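Local coordinates for protein lysine-sensitive aspartokinase 3 (Escherichia coli, PDB 2J0W) that phosphorylates the side-chain carboxylate of L-aspartate with ATP, the first step towards lysine, and is feedback-inhibited by lysine, at residues P297-A303 / A390-L396. Residues are numbered along the deposited sequence; the frame is centred on the assembly and turned at random.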
ATOM      1  N   PRO A 297      13.780  -6.210  21.755  1.00 71.20           N
ATOM      2  CA  PRO A 297      12.455  -6.785  22.011  1.00 68.39           C
ATOM      3  C   PRO A 297      11.663  -6.990  20.731  1.00 67.28           C
ATOM      4  O   PRO A 297      12.115  -6.648  19.639  1.00 66.32           O
ATOM      5  CB  PRO A 297      11.792  -5.748  22.912  1.00 69.67           C
ATOM      6  CG  PRO A 297      12.947  -5.174  23.663  1.00 76.45           C
ATOM      7  CD  PRO A 297      13.998  -5.010  22.580  1.00 76.48           C
ATOM      8  N   LEU A 298      10.471  -7.550  20.876  1.00 67.43           N
ATOM      9  CA  LEU A 298       9.614  -7.776  19.732  1.00 67.43           C
ATOM     10  C   LEU A 298       8.766  -6.526  19.630  1.00 66.74           C
ATOM     11  O   LEU A 298       8.361  -6.122  18.545  1.00 68.50           O
ATOM     12  CB  LEU A 298       8.725  -9.001  19.951  1.00 68.94           C
ATOM     13  CG  LEU A 298       7.875  -9.405  18.743  1.00 78.49           C
ATOM     14  CD1 LEU A 298       8.784  -9.818  17.592  1.00 81.82           C
ATOM     15  CD2 LEU A 298       6.944 -10.540  19.126  1.00 78.53           C
ATOM     16  N   PHE A 299       8.519  -5.911  20.781  1.00 65.98           N
ATOM     17  CA  PHE A 299       7.728  -4.688  20.846  1.00 66.67           C
ATOM     18  C   PHE A 299       8.445  -3.649  21.697  1.00 67.64           C
ATOM     19  O   PHE A 299       8.521  -3.807  22.912  1.00 71.62           O
ATOM     20  CB  PHE A 299       6.357  -4.960  21.473  1.00 61.55           C
ATOM     21  CG  PHE A 299       5.562  -6.035  20.781  1.00 57.50           C
ATOM     22  CD1 PHE A 299       5.552  -6.138  19.396  1.00 54.22           C
ATOM     23  CD2 PHE A 299       4.774  -6.912  21.520  1.00 67.00           C
ATOM     24  CE1 PHE A 299       4.769  -7.090  18.752  1.00 59.93           C
ATOM     25  CE2 PHE A 299       3.983  -7.869  20.892  1.00 73.45           C
ATOM     26  CZ  PHE A 299       3.981  -7.959  19.501  1.00 69.51           C
ATOM     27  N   ARG A 300       8.967  -2.592  21.073  1.00 64.43           N
ATOM     28  CA  ARG A 300       9.655  -1.547  21.830  1.00 62.74           C
ATOM     29  C   ARG A 300       8.671  -0.529  22.351  1.00 61.09           C
ATOM     30  O   ARG A 300       8.655  -0.227  23.539  1.00 61.72           O
ATOM     31  CB  ARG A 300      10.673  -0.799  20.974  1.00 63.03           C
ATOM     32  CG  ARG A 300      11.995  -1.492  20.769  1.00 69.86           C
ATOM     33  CD  ARG A 300      13.003  -1.251  21.884  1.00 62.78           C
ATOM     34  NE  ARG A 300      14.317  -1.698  21.428  1.00 67.30           N
ATOM     35  CZ  ARG A 300      15.413  -1.775  22.177  1.00 74.41           C
ATOM     36  NH1 ARG A 300      15.380  -1.433  23.457  1.00 74.14           N
ATOM     37  NH2 ARG A 300      16.550  -2.196  21.632  1.00 77.92           N
ATOM     38  N   ALA A 301       7.845   0.001  21.455  1.00 61.58           N
ATOM     39  CA  ALA A 301       6.901   1.024  21.858  1.00 59.33           C
ATOM     40  C   ALA A 301       5.769   1.271  20.885  1.00 57.69           C
ATOM     41  O   ALA A 301       5.652   0.624  19.853  1.00 59.61           O
ATOM     42  CB  ALA A 301       7.647   2.316  22.094  1.00 58.02           C
ATOM     43  N   LEU A 302       4.933   2.232  21.249  1.00 55.89           N
ATOM     44  CA  LEU A 302       3.801   2.645  20.445  1.00 54.99           C
ATOM     45  C   LEU A 302       3.988   4.135  20.191  1.00 54.63           C
ATOM     46  O   LEU A 302       4.477   4.863  21.053  1.00 56.31           O
ATOM     47  CB  LEU A 302       2.497   2.410  21.203  1.00 56.77           C
ATOM     48  CG  LEU A 302       2.235   0.968  21.641  1.00 58.72           C
ATOM     49  CD1 LEU A 302       1.012   0.933  22.534  1.00 39.93           C
ATOM     50  CD2 LEU A 302       2.043   0.078  20.417  1.00 58.11           C
ATOM     51  N   ALA A 303       3.610   4.581  18.998  1.00 54.20           N
ATOM     52  CA  ALA A 303       3.728   5.985  18.614  1.00 46.99           C
ATOM     53  C   ALA A 303       2.404   6.450  18.030  1.00 45.32           C
ATOM     54  O   ALA A 303       1.750   5.721  17.277  1.00 43.75           O
ATOM     55  CB  ALA A 303       4.840   6.156  17.596  1.00 26.30           C
ATOM     56  N   ALA A 390       1.184   3.444  15.606  1.00 51.06           N
ATOM     57  CA  ALA A 390       2.252   2.584  15.135  1.00 49.35           C
ATOM     58  C   ALA A 390       2.877   1.742  16.239  1.00 50.22           C
ATOM     59  O   ALA A 390       3.063   2.217  17.352  1.00 53.30           O
ATOM     60  CB  ALA A 390       3.323   3.433  14.491  1.00 40.53           C
ATOM     61  N   LEU A 391       3.199   0.491  15.929  1.00 50.30           N
ATOM     62  CA  LEU A 391       3.862  -0.385  16.885  1.00 50.35           C
ATOM     63  C   LEU A 391       5.251  -0.643  16.350  1.00 53.21           C
ATOM     64  O   LEU A 391       5.417  -1.160  15.249  1.00 56.83           O
ATOM     65  CB  LEU A 391       3.155  -1.724  17.018  1.00 52.74           C
ATOM     66  CG  LEU A 391       4.061  -2.764  17.697  1.00 61.28           C
ATOM     67  CD1 LEU A 391       4.300  -2.374  19.143  1.00 62.04           C
ATOM     68  CD2 LEU A 391       3.430  -4.138  17.624  1.00 61.67           C
ATOM     69  N   ILE A 392       6.258  -0.288  17.121  1.00 55.89           N
ATOM     70  CA  ILE A 392       7.608  -0.508  16.664  1.00 61.27           C
ATOM     71  C   ILE A 392       8.276  -1.606  17.453  1.00 69.15           C
ATOM     72  O   ILE A 392       8.135  -1.693  18.679  1.00 71.78           O
ATOM     73  CB  ILE A 392       8.425   0.771  16.756  1.00 58.29           C
ATOM     74  CG1 ILE A 392       7.813   1.791  15.805  1.00 61.65           C
ATOM     75  CG2 ILE A 392       9.899   0.499  16.429  1.00 53.08           C
ATOM     76  CD1 ILE A 392       8.671   2.980  15.573  1.00 73.24           C
ATOM     77  N   GLY A 393       8.999  -2.450  16.727  1.00 69.90           N
ATOM     78  CA  GLY A 393       9.696  -3.555  17.339  1.00 70.81           C
ATOM     79  C   GLY A 393      10.665  -4.147  16.347  1.00 73.17           C
ATOM     80  O   GLY A 393      11.269  -3.425  15.544  1.00 73.77           O
ATOM     81  N   ASN A 394      10.795  -5.468  16.374  1.00 73.21           N
ATOM     82  CA  ASN A 394      11.733  -6.136  15.489  1.00 73.19           C
ATOM     83  C   ASN A 394      11.212  -7.474  14.980  1.00 74.29           C
ATOM     84  O   ASN A 394      10.672  -8.276  15.742  1.00 74.20           O
ATOM     85  CB  ASN A 394      13.049  -6.306  16.243  1.00 68.36           C
ATOM     86  CG  ASN A 394      13.494  -5.012  16.913  1.00 62.47           C
ATOM     87  OD1 ASN A 394      14.052  -4.127  16.266  1.00 53.77           O
ATOM     88  ND2 ASN A 394      13.215  -4.886  18.208  1.00 54.55           N
ATOM     89  N   ASP A 395      11.361  -7.697  13.678  1.00 75.69           N
ATOM     90  CA  ASP A 395      10.913  -8.937  13.051  1.00 80.51           C
ATOM     91  C   ASP A 395       9.438  -9.264  13.293  1.00 81.22           C
ATOM     92  O   ASP A 395       9.071 -10.427  13.483  1.00 80.31           O
ATOM     93  CB  ASP A 395      11.782 -10.098  13.533  1.00 84.30           C
ATOM     94  CG  ASP A 395      13.251  -9.865  13.266  1.00 90.45           C
ATOM     95  OD1 ASP A 395      14.062 -10.744  13.613  1.00 94.96           O
ATOM     96  OD2 ASP A 395      13.593  -8.799  12.710  1.00 95.66           O
ATOM     97  N   LEU A 396       8.594  -8.236  13.274  1.00 81.17           N
ATOM     98  CA  LEU A 396       7.164  -8.422  13.477  1.00 82.65           C
ATOM     99  C   LEU A 396       6.557  -9.212  12.316  1.00 85.68           C
ATOM    100  O   LEU A 396       5.577  -9.941  12.498  1.00 85.62           O
ATOM    101  CB  LEU A 396       6.469  -7.063  13.581  1.00 77.54           C
ATOM    102  CG  LEU A 396       7.067  -6.074  14.581  1.00 73.05           C
ATOM    103  CD1 LEU A 396       6.309  -4.759  14.536  1.00 73.81           C
ATOM    104  CD2 LEU A 396       7.003  -6.669  15.962  1.00 75.16           C
TER
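A303 and A390 exchange two backbone hydrogen bonds at one end of an antiparallel ladder whose strands, 299-303 and 390-393, run at 156° to each other. One step on, I392 N binds A301 O at 2.9 Å, but the return is split: I392 O accepts from both R300 N (2.7 Å) and A301 N (3.3 Å). Two residues facing one make a classic beta bulge. R300, one of the two, pairs through NE with E247 in a salt bridge, and P297 CD lies over the centre of one guanidinium face. On the face carrying F299, L302 and L391, the leucine L391 forks between two neighbours. Its chi1 of 164° carries CG away from the backbone N, bringing L391 CD2 3.4 Å from F299 CD1 and L391 CD1 3.6 Å from L302 CD2. F299 meets helices 402-407 and 436-448, L391 the first and L302 the second, which pack against the antiparallel sheet of the ACT-domain region. On the other face A301 and I392 pack on M251 of helix 245-253, and the A301 side chain lies about 6 Å from the bound ADP. L396 CD2 reaches the edge of the F299 ring, 3.6 Å from F299 CE1, as L298 CG lies above one ring face, offset toward the rim. Beyond the ladder, the N394 amide reaches back to P297: ND2 donates to P297 O, which lies in the amide plane, though the modelled 2.5 Å is improbably short and its exact value doubtful.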